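Local structure of argininosuccinate lyase (6RXA) at residues Phe40-Val51 with Ser65-Asp76. The protein is an EDDS lyase of the aspartase/fumarase superfamily, a C-N lyase that probably also cleaves argininosuccinate to fumarate and arginine. The protein carries 2 engineered substitutions. Numbering follows the deposited sequence.
Sequences FPYDSQIHRAHV and SATILSGLAQVD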
ATOM      1  N   PHE A  40     -26.425   4.810  10.116  1.00 15.99           N
ATOM      2  CA  PHE A  40     -27.797   5.304  10.132  1.00 16.78           C
ATOM      3  C   PHE A  40     -28.328   5.643  11.520  1.00 16.23           C
ATOM      4  O   PHE A  40     -28.938   6.716  11.676  1.00 16.87           O
ATOM      5  CB  PHE A  40     -28.724   4.288   9.460  1.00 19.31           C
ATOM      6  CG  PHE A  40     -30.174   4.592   9.689  1.00 22.78           C
ATOM      7  CD1 PHE A  40     -30.741   5.695   9.089  1.00 26.92           C
ATOM      8  CD2 PHE A  40     -30.947   3.816  10.527  1.00 23.62           C
ATOM      9  CE1 PHE A  40     -32.067   6.012   9.301  1.00 29.82           C
ATOM     10  CE2 PHE A  40     -32.274   4.127  10.745  1.00 26.61           C
ATOM     11  CZ  PHE A  40     -32.832   5.228  10.131  1.00 29.66           C
ATOM     12  N   PRO A  41     -28.169   4.805  12.545  1.00 17.64           N
ATOM     13  CA  PRO A  41     -28.689   5.185  13.869  1.00 18.08           C
ATOM     14  C   PRO A  41     -28.060   6.445  14.419  1.00 17.62           C
ATOM     15  O   PRO A  41     -28.721   7.181  15.161  1.00 18.99           O
ATOM     16  CB  PRO A  41     -28.413   3.957  14.748  1.00 21.58           C
ATOM     17  CG  PRO A  41     -27.491   3.096  13.974  1.00 25.09           C
ATOM     18  CD  PRO A  41     -27.665   3.420  12.517  1.00 21.83           C
ATOM     19  N   TYR A  42     -26.794   6.711  14.091  1.00 16.74           N
ATOM     20  CA  TYR A  42     -26.165   7.959  14.515  1.00 16.26           C
ATOM     21  C   TYR A  42     -26.742   9.150  13.762  1.00 16.57           C
ATOM     22  O   TYR A  42     -26.983  10.209  14.358  1.00 16.53           O
ATOM     23  CB  TYR A  42     -24.650   7.866  14.318  1.00 15.28           C
ATOM     24  CG  TYR A  42     -24.044   6.737  15.118  1.00 15.56           C
ATOM     25  CD1 TYR A  42     -23.798   6.876  16.478  1.00 16.05           C
ATOM     26  CD2 TYR A  42     -23.756   5.518  14.528  1.00 15.93           C
ATOM     27  CE1 TYR A  42     -23.263   5.832  17.225  1.00 16.60           C
ATOM     28  CE2 TYR A  42     -23.216   4.469  15.275  1.00 15.99           C
ATOM     29  CZ  TYR A  42     -22.982   4.632  16.614  1.00 17.10           C
ATOM     30  OH  TYR A  42     -22.438   3.585  17.335  1.00 19.30           O
ATOM     31  N   ASP A  43     -26.960   8.999  12.452  1.00 16.40           N
ATOM     32  CA  ASP A  43     -27.650  10.041  11.699  1.00 17.30           C
ATOM     33  C   ASP A  43     -28.979  10.395  12.353  1.00 17.52           C
ATOM     34  O   ASP A  43     -29.340  11.574  12.437  1.00 16.79           O
ATOM     35  CB  ASP A  43     -27.892   9.599  10.252  1.00 18.92           C
ATOM     36  CG  ASP A  43     -26.655   9.730   9.370  1.00 22.57           C
ATOM     37  OD1 ASP A  43     -25.563  10.058   9.868  1.00 23.54           O
ATOM     38  OD2 ASP A  43     -26.785   9.500   8.151  1.00 25.52           O
ATOM     39  N   SER A  44     -29.721   9.385  12.831  1.00 17.60           N
ATOM     40  CA  SER A  44     -31.017   9.634  13.462  1.00 19.47           C
ATOM     41  C   SER A  44     -30.862  10.422  14.759  1.00 17.36           C
ATOM     42  O   SER A  44     -31.699  11.278  15.077  1.00 17.95           O
ATOM     43  CB  SER A  44     -31.747   8.313  13.711  1.00 31.91           C
ATOM     44  OG  SER A  44     -32.294   7.804  12.510  1.00 55.35           O
ATOM     45  N   GLN A  45     -29.810  10.138  15.526  1.00 16.70           N
ATOM     46  CA  GLN A  45     -29.516  10.936  16.709  1.00 16.57           C
ATOM     47  C   GLN A  45     -29.165  12.366  16.324  1.00 15.08           C
ATOM     48  O   GLN A  45     -29.585  13.318  16.997  1.00 15.60           O
ATOM     49  CB  GLN A  45     -28.378  10.293  17.497  1.00 17.93           C
ATOM     50  CG  GLN A  45     -28.785   9.004  18.179  1.00 21.07           C
ATOM     51  CD  GLN A  45     -29.887   9.205  19.205  1.00 24.81           C
ATOM     52  OE1 GLN A  45     -29.668   9.810  20.256  1.00 27.02           O
ATOM     53  NE2 GLN A  45     -31.080   8.697  18.904  1.00 25.68           N
ATOM     54  N   ILE A  46     -28.408  12.538  15.240  1.00 14.70           N
ATOM     55  CA  ILE A  46     -28.060  13.881  14.778  1.00 14.93           C
ATOM     56  C   ILE A  46     -29.308  14.674  14.413  1.00 15.46           C
ATOM     57  O   ILE A  46     -29.414  15.863  14.733  1.00 14.88           O
ATOM     58  CB  ILE A  46     -27.047  13.798  13.621  1.00 15.04           C
ATOM     59  CG1 ILE A  46     -25.709  13.274  14.155  1.00 15.26           C
ATOM     60  CG2 ILE A  46     -26.927  15.139  12.915  1.00 15.00           C
ATOM     61  CD1 ILE A  46     -24.753  12.837  13.048  1.00 16.65           C
ATOM     62  N   HIS A  47     -30.271  14.041  13.739  1.00 15.81           N
ATOM     63  CA  HIS A  47     -31.498  14.763  13.409  1.00 16.15           C
ATOM     64  C   HIS A  47     -32.156  15.304  14.671  1.00 16.63           C
ATOM     65  O   HIS A  47     -32.630  16.445  14.705  1.00 16.62           O
ATOM     66  CB  HIS A  47     -32.496  13.860  12.686  1.00 15.95           C
ATOM     67  CG  HIS A  47     -31.981  13.271  11.418  1.00 17.67           C
ATOM     68  ND1 HIS A  47     -31.080  13.919  10.604  1.00 18.03           N
ATOM     69  CD2 HIS A  47     -32.230  12.076  10.829  1.00 18.76           C
ATOM     70  CE1 HIS A  47     -30.797  13.152   9.568  1.00 18.80           C
ATOM     71  NE2 HIS A  47     -31.477  12.026   9.683  1.00 17.67           N
ATOM     72  N   ARG A  48     -32.214  14.482  15.718  1.00 16.35           N
ATOM     73  CA  ARG A  48     -32.837  14.910  16.966  1.00 17.13           C
ATOM     74  C   ARG A  48     -32.051  16.051  17.600  1.00 16.65           C
ATOM     75  O   ARG A  48     -32.638  17.049  18.036  1.00 16.34           O
ATOM     76  CB  ARG A  48     -32.945  13.716  17.910  1.00 18.59           C
ATOM     77  CG  ARG A  48     -33.969  12.688  17.454  1.00 20.04           C
ATOM     78  CD  ARG A  48     -33.995  11.475  18.363  1.00 21.72           C
ATOM     79  NE  ARG A  48     -35.115  10.595  18.030  1.00 23.59           N
ATOM     80  CZ  ARG A  48     -35.127   9.755  16.998  1.00 25.01           C
ATOM     81  NH1 ARG A  48     -34.088   9.673  16.185  1.00 26.07           N
ATOM     82  NH2 ARG A  48     -36.188   8.993  16.776  1.00 24.84           N
ATOM     83  N   ALA A  49     -30.726  15.921  17.670  1.00 15.78           N
ATOM     84  CA  ALA A  49     -29.922  16.971  18.291  1.00 15.75           C
ATOM     85  C   ALA A  49     -30.007  18.275  17.509  1.00 15.65           C
ATOM     86  O   ALA A  49     -30.101  19.361  18.103  1.00 16.22           O
ATOM     87  CB  ALA A  49     -28.465  16.523  18.414  1.00 16.28           C
ATOM     88  N   HIS A  50     -29.950  18.195  16.180  1.00 14.85           N
ATOM     89  CA  HIS A  50     -30.044  19.400  15.366  1.00 16.07           C
ATOM     90  C   HIS A  50     -31.383  20.087  15.585  1.00 17.37           C
ATOM     91  O   HIS A  50     -31.445  21.308  15.782  1.00 17.38           O
ATOM     92  CB  HIS A  50     -29.846  19.028  13.899  1.00 15.98           C
ATOM     93  CG  HIS A  50     -29.857  20.205  12.984  1.00 17.60           C
ATOM     94  ND1 HIS A  50     -28.808  21.099  12.913  1.00 17.43           N
ATOM     95  CD2 HIS A  50     -30.787  20.636  12.103  1.00 17.62           C
ATOM     96  CE1 HIS A  50     -29.100  22.034  12.025  1.00 17.33           C
ATOM     97  NE2 HIS A  50     -30.295  21.782  11.526  1.00 17.36           N
ATOM     98  N   VAL A  51     -32.469  19.309  15.589  1.00 18.04           N
ATOM     99  CA  VAL A  51     -33.809  19.860  15.780  1.00 17.34           C
ATOM    100  C   VAL A  51     -33.966  20.482  17.164  1.00 16.93           C
ATOM    101  O   VAL A  51     -34.546  21.563  17.304  1.00 16.60           O
ATOM    102  CB  VAL A  51     -34.860  18.773  15.492  1.00 18.41           C
ATOM    103  CG1 VAL A  51     -36.212  19.172  16.035  1.00 17.78           C
ATOM    104  CG2 VAL A  51     -34.934  18.494  13.996  1.00 19.51           C
ATOM    105  N   SER A  65     -41.108  21.479  16.274  1.00 21.40           N
ATOM    106  CA  SER A  65     -40.115  20.540  16.776  1.00 22.11           C
ATOM    107  C   SER A  65     -40.769  19.237  17.204  1.00 21.22           C
ATOM    108  O   SER A  65     -40.318  18.152  16.820  1.00 21.37           O
ATOM    109  CB  SER A  65     -39.373  21.202  17.939  1.00 22.84           C
ATOM    110  OG  SER A  65     -38.375  20.362  18.472  1.00 23.16           O
ATOM    111  N   ALA A  66     -41.862  19.322  17.964  1.00 20.13           N
ATOM    112  CA  ALA A  66     -42.532  18.111  18.417  1.00 19.77           C
ATOM    113  C   ALA A  66     -43.031  17.285  17.242  1.00 20.04           C
ATOM    114  O   ALA A  66     -42.928  16.054  17.254  1.00 20.17           O
ATOM    115  CB  ALA A  66     -43.706  18.471  19.330  1.00 20.59           C
ATOM    116  N   THR A  67     -43.605  17.944  16.231  1.00 19.54           N
ATOM    117  CA  THR A  67     -44.100  17.226  15.063  1.00 20.70           C
ATOM    118  C   THR A  67     -42.969  16.485  14.363  1.00 20.66           C
ATOM    119  O   THR A  67     -43.098  15.300  14.028  1.00 20.90           O
ATOM    120  CB  THR A  67     -44.778  18.201  14.103  1.00 21.87           C
ATOM    121  OG1 THR A  67     -45.855  18.867  14.777  1.00 22.98           O
ATOM    122  CG2 THR A  67     -45.305  17.444  12.903  1.00 22.69           C
ATOM    123  N   ILE A  68     -41.840  17.168  14.155  1.00 20.20           N
ATOM    124  CA  ILE A  68     -40.676  16.553  13.528  1.00 19.40           C
ATOM    125  C   ILE A  68     -40.160  15.389  14.370  1.00 19.70           C
ATOM    126  O   ILE A  68     -39.948  14.283  13.862  1.00 19.37           O
ATOM    127  CB  ILE A  68     -39.583  17.611  13.294  1.00 19.21           C
ATOM    128  CG1 ILE A  68     -40.046  18.625  12.242  1.00 20.09           C
ATOM    129  CG2 ILE A  68     -38.286  16.946  12.848  1.00 18.96           C
ATOM    130  CD1 ILE A  68     -39.201  19.883  12.165  1.00 20.52           C
ATOM    131  N   LEU A  69     -39.945  15.624  15.670  1.00 19.29           N
ATOM    132  CA  LEU A  69     -39.327  14.606  16.517  1.00 18.69           C
ATOM    133  C   LEU A  69     -40.184  13.348  16.606  1.00 19.02           C
ATOM    134  O   LEU A  69     -39.655  12.230  16.576  1.00 19.90           O
ATOM    135  CB  LEU A  69     -39.024  15.169  17.907  1.00 19.04           C
ATOM    136  CG  LEU A  69     -37.981  16.284  17.962  1.00 20.10           C
ATOM    137  CD1 LEU A  69     -37.991  16.986  19.303  1.00 21.81           C
ATOM    138  CD2 LEU A  69     -36.590  15.710  17.690  1.00 19.81           C
ATOM    139  N   SER A  70     -41.509  13.499  16.721  1.00 19.61           N
ATOM    140  CA  SER A  70     -42.368  12.319  16.703  1.00 21.43           C
ATOM    141  C   SER A  70     -42.286  11.605  15.356  1.00 20.94           C
ATOM    142  O   SER A  70     -42.294  10.372  15.296  1.00 21.66           O
ATOM    143  CB  SER A  70     -43.811  12.708  17.019  1.00 27.67           C
ATOM    144  OG  SER A  70     -43.950  13.036  18.386  1.00 37.16           O
ATOM    145  N   GLY A  71     -42.193  12.366  14.262  1.00 19.97           N
ATOM    146  CA  GLY A  71     -42.039  11.745  12.956  1.00 19.60           C
ATOM    147  C   GLY A  71     -40.742  10.978  12.807  1.00 19.67           C
ATOM    148  O   GLY A  71     -40.702   9.925  12.160  1.00 20.55           O
ATOM    149  N   LEU A  72     -39.647  11.495  13.382  1.00 19.07           N
ATOM    150  CA  LEU A  72     -38.375  10.782  13.315  1.00 19.10           C
ATOM    151  C   LEU A  72     -38.502   9.383  13.910  1.00 20.10           C
ATOM    152  O   LEU A  72     -37.968   8.413  13.358  1.00 20.71           O
ATOM    153  CB  LEU A  72     -37.270  11.556  14.035  1.00 19.24           C
ATOM    154  CG  LEU A  72     -36.898  12.923  13.480  1.00 20.13           C
ATOM    155  CD1 LEU A  72     -35.878  13.568  14.426  1.00 20.17           C
ATOM    156  CD2 LEU A  72     -36.347  12.827  12.081  1.00 20.38           C
ATOM    157  N   ALA A  73     -39.216   9.257  15.031  1.00 20.81           N
ATOM    158  CA  ALA A  73     -39.408   7.941  15.629  1.00 21.87           C
ATOM    159  C   ALA A  73     -40.158   7.017  14.678  1.00 20.97           C
ATOM    160  O   ALA A  73     -39.824   5.833  14.558  1.00 21.77           O
ATOM    161  CB  ALA A  73     -40.158   8.091  16.950  1.00 23.64           C
ATOM    162  N   GLN A  74     -41.164   7.543  13.979  1.00 20.53           N
ATOM    163  CA  GLN A  74     -41.916   6.716  13.039  1.00 20.79           C
ATOM    164  C   GLN A  74     -41.048   6.286  11.859  1.00 20.14           C
ATOM    165  O   GLN A  74     -41.077   5.120  11.455  1.00 21.74           O
ATOM    166  CB  GLN A  74     -43.151   7.469  12.547  1.00 23.28           C
ATOM    167  CG  GLN A  74     -44.149   7.842  13.636  1.00 28.04           C
ATOM    168  CD  GLN A  74     -45.290   8.690  13.089  1.00 41.20           C
ATOM    169  OE1 GLN A  74     -46.090   8.216  12.286  1.00 52.33           O
ATOM    170  NE2 GLN A  74     -45.354   9.949  13.509  1.00 42.63           N
ATOM    171  N   VAL A  75     -40.259   7.202  11.290  1.00 18.37           N
ATOM    172  CA  VAL A  75     -39.448   6.832  10.131  1.00 18.62           C
ATOM    173  C   VAL A  75     -38.319   5.892  10.540  1.00 18.97           C
ATOM    174  O   VAL A  75     -37.969   4.963   9.803  1.00 19.19           O
ATOM    175  CB  VAL A  75     -38.945   8.074   9.379  1.00 19.16           C
ATOM    176  CG1 VAL A  75     -38.160   7.658   8.159  1.00 20.23           C
ATOM    177  CG2 VAL A  75     -40.119   8.948   8.948  1.00 19.41           C
ATOM    178  N   ASP A  76     -37.746   6.099  11.729  1.00 18.75           N
ATOM    179  CA  ASP A  76     -36.747   5.165  12.231  1.00 20.01           C
ATOM    180  C   ASP A  76     -37.305   3.743  12.260  1.00 20.63           C
ATOM    181  O   ASP A  76     -36.611   2.787  11.891  1.00 21.71           O
ATOM    182  CB  ASP A  76     -36.293   5.583  13.630  1.00 21.49           C
ATOM    183  CG  ASP A  76     -35.383   6.814  13.635  1.00 21.65           C
ATOM    184  OD1 ASP A  76     -34.958   7.296  12.562  1.00 21.53           O
ATOM    185  OD2 ASP A  76     -35.095   7.302  14.750  1.00 22.57           O
TER
HETATM  186  O   HOH W   1     -37.921  10.945  18.389  1.00 31.31           O
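Arg48 and Val51 of helix 40-51 pack against helix 65-76 with the two axes nearly antiparallel, at 172°, and 10.3 Å apart at closest approach. Arg48 enters as a knob among Leu69, Leu72, Ala73 and Asp76. Its chain, extended from CG to NE (chi2 176°, chi3 172°), lays CG 3.7 Å from Leu72 CD1 and carries the guanidinium on to Asp76, with Leu72 CB over one face, off toward the rim. End-on, NH1 and NH2 both grip Asp76 OD2, each at 2.9 Å; NH1 takes the syn lone pair, while NH2 comes from above the carboxylate plane. Water 1 accepts from Arg48 NE and donates to Leu69 O, tying the guanidinium to the facing backbone as well. The other carboxylate oxygen, Asp76 OD1, receives Ser44 OG at 2.7 Å and is also bonded to Tyr91 OH of helix 88-99. With an alanine here in place of Asp76, the Arg48 guanidinium is likely to lose its counter-charge and Ser44 OG its acceptor. Toward the other end the contact is mostly apolar: the two methyls of Val51 part, CG1 lying 3.9 Å from Leu69 CD2 and CG2 3.9 Å from Ile68 CG2. His47 sets CB against Leu72 CD1 (3.8 Å), while its ND1 bonds Arg110. Helices 35-56 and 62-79, on which the segments lie, follow each other as an antiparallel helical hairpin in the largely helical fold of this aspartase/fumarase enzyme.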